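Local coordinates for protein hydroxylacyl-CoA dehydrogenase (Streptomyces coelicolor, PDB 5BKA) that probably takes part in the biosynthesis of the polyketide actinorhodin, and has a SnoaL-like fold of the NTF2-like superfamily, at residues A12-F17 with T83-A88; G19-K24 with A31-T36. All coordinates share one frame; numbering follows the deposited sequence.

In the fold
From the N terminus the chain enters helix 10-26, which serves both contacts with successive turns. Its later turns meet the short helix 30-35 after only a few intervening residues, so contact 2 closes a tight helical hairpin. The chain then runs through three short strands and helix 54-67 into the long strand 74-87, an outermost strand of the curved sheet, whose far end returns to the early turns of helix 10-26 and closes the wide loop of contact 1. Contact 2 is thus nested inside contact 1. The two touch where Phe17 CZ lies 3.5 Å from Thr36 O. Together they set the long helix between sheet edge and second helix, and both border the third subunit.

Contact 1: residues A12-F17 with T83-A88; sequences AEVLSF and TALSQA
Val14 and Leu85 meet through their branched ends, the closest atoms being Val14 CG2 and Leu85 CD1 at 3.7 Å. The valine can be followed outward from the helix. Its CB, pointing to the strand, already lies 4.1 Å from Leu85 CD1. CG1, anti to the backbone N (chi1 171°), comes within 3.9 Å of Leu85 CD2 and more loosely approaches Thr83 CG2, whereas CG2 rests beside both methyls of the leucine. A beta-branched residue suits this place, since both its methyls engage Leu85 close to the helix backbone. The two side chains run antiparallel alongside each other, methyl against methyl.

One residue on, Leu15 reaches the strand with its end: CD2 passes 3.7 Å from Thr83 OG1, a van der Waals contact. That hydroxyl, hydrogen-bonded to Ser97 OG on strand 93-105, can lie against a leucine methyl without lacking a partner, while CG2 faces Val14. Leu15 also packs on Leu15 of the second subunit and Tyr11 of the third. Tyr11 OH of the same chain binds Thr83 O; between 12-17 and 83-88 the contact is apolar, so dispersion and the hydrophobic effect fix the spacing.

Contact 2: residues G19-K24 with A31-T36; sequences GHQMQK and AGYAAT
Thr36 OG1 accepts a hydrogen bond from Gln21 NE2 at 2.6 Å and donates one of its own to Tyr33 O. The N-H of the amide bond is bent to 147°, and the threonine oxygen is tilted somewhat out of the amide plane. The hydroxyl's bond to Tyr33 O, also 2.6 Å from Thr36 OG1, lies in the carbonyl plane, and the same carbonyl accepts from Thr36 N. Threonine suits this helix end because its hydroxyl can both turn back to the carbonyl and take a bond from the neighbouring helix.

Gln21 reaches it with CG anti to the backbone N and the chain extended. On the way CG passes 3.6 Å from Tyr33 CD1, while the glutamine's own backbone oxygen meets the ring at its edge, in plane. Amide and ring planes stand 41° apart. Arg136 on strand 132-140 binds both Gln21 OE1 and Tyr33 OH, joining the helices to the sheet. Replacing Gln21 by alanine is likely to leave Thr36 OG1 without its amide donor, Arg136 with one acceptor fewer and the Tyr33 ring less well covered at CD1.

Selenomethionine Met22 bends its chain to bring CE 4.0 Å from Tyr33 CE1, near the ring plane. Lys24 stretches alongside Gly32, its CD 3.9 Å from Gly32 C; the lack of a side chain on Gly32 lets the lysine's methylenes lie close against the backbone.

The segment axes are 8.5 Å apart at 151°, a near-antiparallel helical hairpin. Such packing of N-terminal helices against a curved sheet is characteristic of the NTF2-like alpha+beta fold, to which SnoaL-like domains belong.

Contact 1: residues A12-F17 with T83-A88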
ATOM      1  N   ALA B  12       2.252  -1.633 -13.180  1.00 36.91           N
ATOM      2  CA  ALA B  12       1.244  -0.635 -12.835  1.00 37.38           C
ATOM      3  C   ALA B  12      -0.156  -1.111 -13.200  1.00 39.77           C
ATOM      4  O   ALA B  12      -1.127  -0.810 -12.496  1.00 42.14           O
ATOM      5  CB  ALA B  12       1.560   0.690 -13.527  1.00 37.29           C
ATOM      6  N   GLU B  13      -0.281  -1.850 -14.306  1.00 39.70           N
ATOM      7  CA  GLU B  13      -1.585  -2.362 -14.715  1.00 38.71           C
ATOM      8  C   GLU B  13      -2.141  -3.355 -13.700  1.00 39.39           C
ATOM      9  O   GLU B  13      -3.350  -3.369 -13.432  1.00 36.71           O
ATOM     10  CB  GLU B  13      -1.477  -3.008 -16.096  1.00 41.13           C
ATOM     11  CG  GLU B  13      -2.808  -3.393 -16.717  1.00 46.87           C
ATOM     12  CD  GLU B  13      -2.643  -4.257 -17.953  1.00 55.40           C
ATOM     13  OE1 GLU B  13      -1.486  -4.551 -18.324  1.00 58.41           O
ATOM     14  OE2 GLU B  13      -3.668  -4.642 -18.555  1.00 58.28           O
ATOM     15  N   VAL B  14      -1.279  -4.197 -13.126  1.00 36.05           N
ATOM     16  CA  VAL B  14      -1.740  -5.156 -12.126  1.00 35.00           C
ATOM     17  C   VAL B  14      -2.141  -4.439 -10.840  1.00 33.64           C
ATOM     18  O   VAL B  14      -3.165  -4.763 -10.227  1.00 33.26           O
ATOM     19  CB  VAL B  14      -0.665  -6.228 -11.872  1.00 37.35           C
ATOM     20  CG1 VAL B  14      -1.040  -7.095 -10.679  1.00 33.88           C
ATOM     21  CG2 VAL B  14      -0.475  -7.089 -13.113  1.00 36.50           C
ATOM     22  N   LEU B  15      -1.345  -3.453 -10.416  1.00 33.10           N
ATOM     23  CA  LEU B  15      -1.692  -2.676  -9.228  1.00 35.66           C
ATOM     24  C   LEU B  15      -3.034  -1.975  -9.394  1.00 35.64           C
ATOM     25  O   LEU B  15      -3.859  -1.971  -8.474  1.00 32.02           O
ATOM     26  CB  LEU B  15      -0.593  -1.656  -8.926  1.00 31.78           C
ATOM     27  CG  LEU B  15       0.740  -2.180  -8.391  1.00 31.28           C
ATOM     28  CD1 LEU B  15       1.636  -1.019  -7.979  1.00 31.10           C
ATOM     29  CD2 LEU B  15       0.522  -3.130  -7.224  1.00 30.40           C
ATOM     30  N   SER B  16      -3.261  -1.363 -10.560  1.00 33.76           N
ATOM     31  CA  SER B  16      -4.550  -0.738 -10.840  1.00 38.22           C
ATOM     32  C   SER B  16      -5.672  -1.768 -10.828  1.00 39.12           C
ATOM     33  O   SER B  16      -6.754  -1.521 -10.281  1.00 34.88           O
ATOM     34  CB  SER B  16      -4.499  -0.010 -12.182  1.00 36.21           C
ATOM     35  OG  SER B  16      -5.755   0.570 -12.492  1.00 43.20           O
ATOM     36  N   PHE B  17      -5.441  -2.919 -11.464  1.00 37.00           N
ATOM     37  CA  PHE B  17      -6.406  -4.014 -11.428  1.00 35.50           C
ATOM     38  C   PHE B  17      -6.771  -4.374  -9.992  1.00 34.33           C
ATOM     39  O   PHE B  17      -7.950  -4.521  -9.656  1.00 34.70           O
ATOM     40  CB  PHE B  17      -5.836  -5.226 -12.170  1.00 36.05           C
ATOM     41  CG  PHE B  17      -6.717  -6.442 -12.127  1.00 36.51           C
ATOM     42  CD1 PHE B  17      -7.808  -6.555 -12.973  1.00 39.15           C
ATOM     43  CD2 PHE B  17      -6.445  -7.481 -11.251  1.00 38.51           C
ATOM     44  CE1 PHE B  17      -8.617  -7.676 -12.939  1.00 38.77           C
ATOM     45  CE2 PHE B  17      -7.250  -8.605 -11.212  1.00 38.11           C
ATOM     46  CZ  PHE B  17      -8.337  -8.702 -12.058  1.00 37.77           C
ATOM     47  N   THR B  83       3.492  -6.602  -4.403  1.00 28.06           N
ATOM     48  CA  THR B  83       3.140  -7.454  -5.531  1.00 32.53           C
ATOM     49  C   THR B  83       4.396  -7.833  -6.304  1.00 35.52           C
ATOM     50  O   THR B  83       5.241  -6.982  -6.598  1.00 34.36           O
ATOM     51  CB  THR B  83       2.145  -6.735  -6.443  1.00 30.84           C
ATOM     52  OG1 THR B  83       0.928  -6.491  -5.726  1.00 26.40           O
ATOM     53  CG2 THR B  83       1.839  -7.573  -7.675  1.00 32.13           C
ATOM     54  N   ALA B  84       4.529  -9.121  -6.619  1.00 34.17           N
ATOM     55  CA  ALA B  84       5.670  -9.634  -7.370  1.00 33.00           C
ATOM     56  C   ALA B  84       5.146 -10.463  -8.531  1.00 36.04           C
ATOM     57  O   ALA B  84       4.411 -11.433  -8.319  1.00 36.39           O
ATOM     58  CB  ALA B  84       6.592 -10.470  -6.476  1.00 31.88           C
ATOM     59  N   LEU B  85       5.520 -10.084  -9.750  1.00 36.83           N
ATOM     60  CA  LEU B  85       5.012 -10.697 -10.967  1.00 36.79           C
ATOM     61  C   LEU B  85       6.083 -11.514 -11.678  1.00 40.40           C
ATOM     62  O   LEU B  85       7.285 -11.296 -11.511  1.00 40.72           O
ATOM     63  CB  LEU B  85       4.468  -9.635 -11.928  1.00 35.99           C
ATOM     64  CG  LEU B  85       3.466  -8.621 -11.383  1.00 34.19           C
ATOM     65  CD1 LEU B  85       3.157  -7.576 -12.441  1.00 34.47           C
ATOM     66  CD2 LEU B  85       2.196  -9.318 -10.929  1.00 33.19           C
ATOM     67  N   SER B  86       5.616 -12.474 -12.471  1.00 42.70           N
ATOM     68  CA  SER B  86       6.467 -13.336 -13.278  1.00 44.57           C
ATOM     69  C   SER B  86       5.598 -13.963 -14.357  1.00 47.45           C
ATOM     70  O   SER B  86       4.391 -14.155 -14.165  1.00 47.18           O
ATOM     71  CB  SER B  86       7.164 -14.416 -12.442  1.00 46.45           C
ATOM     72  OG  SER B  86       6.221 -15.270 -11.825  1.00 49.74           O
ATOM     73  N   GLN B  87       6.217 -14.264 -15.499  1.00 50.46           N
ATOM     74  CA  GLN B  87       5.506 -14.817 -16.644  1.00 48.74           C
ATOM     75  C   GLN B  87       5.568 -16.338 -16.617  1.00 54.28           C
ATOM     76  O   GLN B  87       6.656 -16.913 -16.510  1.00 58.53           O
ATOM     77  CB  GLN B  87       6.091 -14.294 -17.955  1.00 50.22           C
ATOM     78  CG  GLN B  87       5.226 -14.581 -19.179  1.00 55.64           C
ATOM     79  CD  GLN B  87       5.782 -13.939 -20.432  1.00 66.12           C
ATOM     80  OE1 GLN B  87       5.035 -13.423 -21.260  1.00 70.75           O
ATOM     81  NE2 GLN B  87       7.101 -13.977 -20.582  1.00 69.87           N
ATOM     82  N   ALA B  88       4.401 -16.978 -16.704  1.00 52.01           N
ATOM     83  CA  ALA B  88       4.354 -18.424 -16.812  1.00 51.23           C
ATOM     84  C   ALA B  88       4.538 -18.839 -18.268  1.00 54.52           C
ATOM     85  O   ALA B  88       4.492 -18.018 -19.189  1.00 55.44           O
ATOM     86  CB  ALA B  88       3.042 -18.957 -16.253  1.00 49.88           C
TER

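Contact 2: residues G19-K24 with A31-T36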
ATOM      1  N   GLY B  19      -6.426  -2.451  -7.353  1.00 32.27           N
ATOM      2  CA  GLY B  19      -7.074  -1.327  -6.694  1.00 32.41           C
ATOM      3  C   GLY B  19      -8.573  -1.311  -6.913  1.00 33.53           C
ATOM      4  O   GLY B  19      -9.351  -1.179  -5.965  1.00 33.64           O
ATOM      5  N   HIS B  20      -8.999  -1.445  -8.171  1.00 34.63           N
ATOM      6  CA  HIS B  20     -10.426  -1.517  -8.473  1.00 35.95           C
ATOM      7  C   HIS B  20     -11.047  -2.787  -7.907  1.00 35.85           C
ATOM      8  O   HIS B  20     -12.168  -2.758  -7.383  1.00 36.57           O
ATOM      9  CB  HIS B  20     -10.647  -1.441  -9.983  1.00 37.35           C
ATOM     10  CG  HIS B  20     -10.396  -0.084 -10.566  1.00 38.10           C
ATOM     11  ND1 HIS B  20     -11.395   0.850 -10.736  1.00 39.55           N
ATOM     12  CD2 HIS B  20      -9.259   0.493 -11.021  1.00 37.86           C
ATOM     13  CE1 HIS B  20     -10.885   1.945 -11.270  1.00 41.43           C
ATOM     14  NE2 HIS B  20      -9.589   1.756 -11.451  1.00 39.14           N
ATOM     15  N   GLN B  21     -10.336  -3.912  -8.012  1.00 35.19           N
ATOM     16  CA  GLN B  21     -10.886  -5.198  -7.590  1.00 37.05           C
ATOM     17  C   GLN B  21     -11.212  -5.202  -6.100  1.00 34.86           C
ATOM     18  O   GLN B  21     -12.322  -5.572  -5.697  1.00 35.73           O
ATOM     19  CB  GLN B  21      -9.898  -6.315  -7.937  1.00 34.89           C
ATOM     20  CG  GLN B  21     -10.324  -7.709  -7.514  1.00 41.14           C
ATOM     21  CD  GLN B  21      -9.298  -8.763  -7.892  1.00 41.10           C
ATOM     22  OE1 GLN B  21      -8.119  -8.646  -7.561  1.00 34.05           O
ATOM     23  NE2 GLN B  21      -9.743  -9.797  -8.596  1.00 37.94           N
HETATM   24  N   MSE B  22     -10.261  -4.789  -5.266  1.00 33.68           N
HETATM   25  CA  MSE B  22     -10.435  -4.826  -3.814  1.00 33.36           C
HETATM   26  C   MSE B  22     -11.470  -3.820  -3.321  1.00 34.17           C
HETATM   27  O   MSE B  22     -12.183  -4.078  -2.352  1.00 34.70           O
HETATM   28  CB  MSE B  22      -9.105  -4.566  -3.106  1.00 32.13           C
HETATM   29  CG  MSE B  22      -8.135  -5.727  -3.147  1.00 53.11           C
HETATM   30 SE   MSE B  22      -9.011  -7.454  -3.010  1.00 59.13          SE
HETATM   31  CE  MSE B  22      -8.216  -8.257  -4.558  1.00 42.90           C
ATOM     32  N   GLN B  23     -11.538  -2.662  -3.982  1.00 34.50           N
ATOM     33  CA  GLN B  23     -12.527  -1.662  -3.595  1.00 37.31           C
ATOM     34  C   GLN B  23     -13.945  -2.152  -3.856  1.00 37.10           C
ATOM     35  O   GLN B  23     -14.866  -1.808  -3.107  1.00 38.12           O
ATOM     36  CB  GLN B  23     -12.263  -0.348  -4.332  1.00 35.87           C
ATOM     37  CG  GLN B  23     -11.099   0.448  -3.760  1.00 34.81           C
ATOM     38  CD  GLN B  23     -11.016   1.855  -4.322  1.00 35.51           C
ATOM     39  OE1 GLN B  23     -12.023   2.437  -4.722  1.00 36.99           O
ATOM     40  NE2 GLN B  23      -9.808   2.408  -4.353  1.00 36.59           N
ATOM     41  N   LYS B  24     -14.138  -2.945  -4.911  1.00 37.49           N
ATOM     42  CA  LYS B  24     -15.421  -3.605  -5.128  1.00 39.00           C
ATOM     43  C   LYS B  24     -15.731  -4.588  -4.004  1.00 39.69           C
ATOM     44  O   LYS B  24     -16.824  -4.561  -3.427  1.00 40.30           O
ATOM     45  CB  LYS B  24     -15.423  -4.301  -6.489  1.00 39.47           C
ATOM     46  CG  LYS B  24     -15.365  -3.325  -7.657  1.00 40.14           C
ATOM     47  CD  LYS B  24     -15.420  -4.028  -8.999  1.00 40.95           C
ATOM     48  CE  LYS B  24     -15.391  -3.017 -10.134  1.00 43.46           C
ATOM     49  NZ  LYS B  24     -15.622  -3.650 -11.457  1.00 43.48           N
ATOM     50  N   ALA B  31     -20.553  -9.381  -6.925  1.00 48.21           N
ATOM     51  CA  ALA B  31     -20.653  -9.750  -8.334  1.00 48.05           C
ATOM     52  C   ALA B  31     -19.593  -9.036  -9.168  1.00 48.00           C
ATOM     53  O   ALA B  31     -18.971  -9.644 -10.047  1.00 46.63           O
ATOM     54  CB  ALA B  31     -22.054  -9.439  -8.859  1.00 50.50           C
ATOM     55  N   GLY B  32     -19.378  -7.745  -8.909  1.00 46.11           N
ATOM     56  CA  GLY B  32     -18.317  -7.029  -9.600  1.00 45.00           C
ATOM     57  C   GLY B  32     -16.945  -7.605  -9.308  1.00 43.04           C
ATOM     58  O   GLY B  32     -16.092  -7.683 -10.195  1.00 42.64           O
ATOM     59  N   TYR B  33     -16.715  -8.015  -8.059  1.00 42.03           N
ATOM     60  CA  TYR B  33     -15.449  -8.648  -7.705  1.00 40.45           C
ATOM     61  C   TYR B  33     -15.276  -9.964  -8.451  1.00 41.06           C
ATOM     62  O   TYR B  33     -14.208 -10.241  -9.011  1.00 40.37           O
ATOM     63  CB  TYR B  33     -15.382  -8.865  -6.193  1.00 39.73           C
ATOM     64  CG  TYR B  33     -14.199  -9.681  -5.719  1.00 38.50           C
ATOM     65  CD1 TYR B  33     -12.958  -9.091  -5.519  1.00 37.60           C
ATOM     66  CD2 TYR B  33     -14.328 -11.039  -5.458  1.00 39.11           C
ATOM     67  CE1 TYR B  33     -11.875  -9.835  -5.078  1.00 42.13           C
ATOM     68  CE2 TYR B  33     -13.253 -11.789  -5.017  1.00 40.43           C
ATOM     69  CZ  TYR B  33     -12.030 -11.183  -4.829  1.00 41.10           C
ATOM     70  OH  TYR B  33     -10.960 -11.928  -4.390  1.00 36.21           O
ATOM     71  N   ALA B  34     -16.323 -10.794  -8.467  1.00 42.57           N
ATOM     72  CA  ALA B  34     -16.265 -12.048  -9.210  1.00 43.51           C
ATOM     73  C   ALA B  34     -16.088 -11.807 -10.704  1.00 44.25           C
ATOM     74  O   ALA B  34     -15.532 -12.658 -11.408  1.00 44.63           O
ATOM     75  CB  ALA B  34     -17.526 -12.874  -8.951  1.00 45.28           C
ATOM     76  N   ALA B  35     -16.559 -10.662 -11.206  1.00 44.73           N
ATOM     77  CA  ALA B  35     -16.411 -10.347 -12.621  1.00 45.73           C
ATOM     78  C   ALA B  35     -14.961 -10.101 -13.020  1.00 44.56           C
ATOM     79  O   ALA B  35     -14.646 -10.146 -14.214  1.00 45.43           O
ATOM     80  CB  ALA B  35     -17.265  -9.131 -12.982  1.00 46.79           C
ATOM     81  N   THR B  36     -14.074  -9.840 -12.059  1.00 43.36           N
ATOM     82  CA  THR B  36     -12.651  -9.719 -12.355  1.00 41.46           C
ATOM     83  C   THR B  36     -11.964 -11.073 -12.474  1.00 42.00           C
ATOM     84  O   THR B  36     -10.772 -11.121 -12.795  1.00 40.97           O
ATOM     85  CB  THR B  36     -11.951  -8.878 -11.283  1.00 39.60           C
ATOM     86  OG1 THR B  36     -11.910  -9.608 -10.049  1.00 41.10           O
ATOM     87  CG2 THR B  36     -12.688  -7.564 -11.066  1.00 39.76           C
TER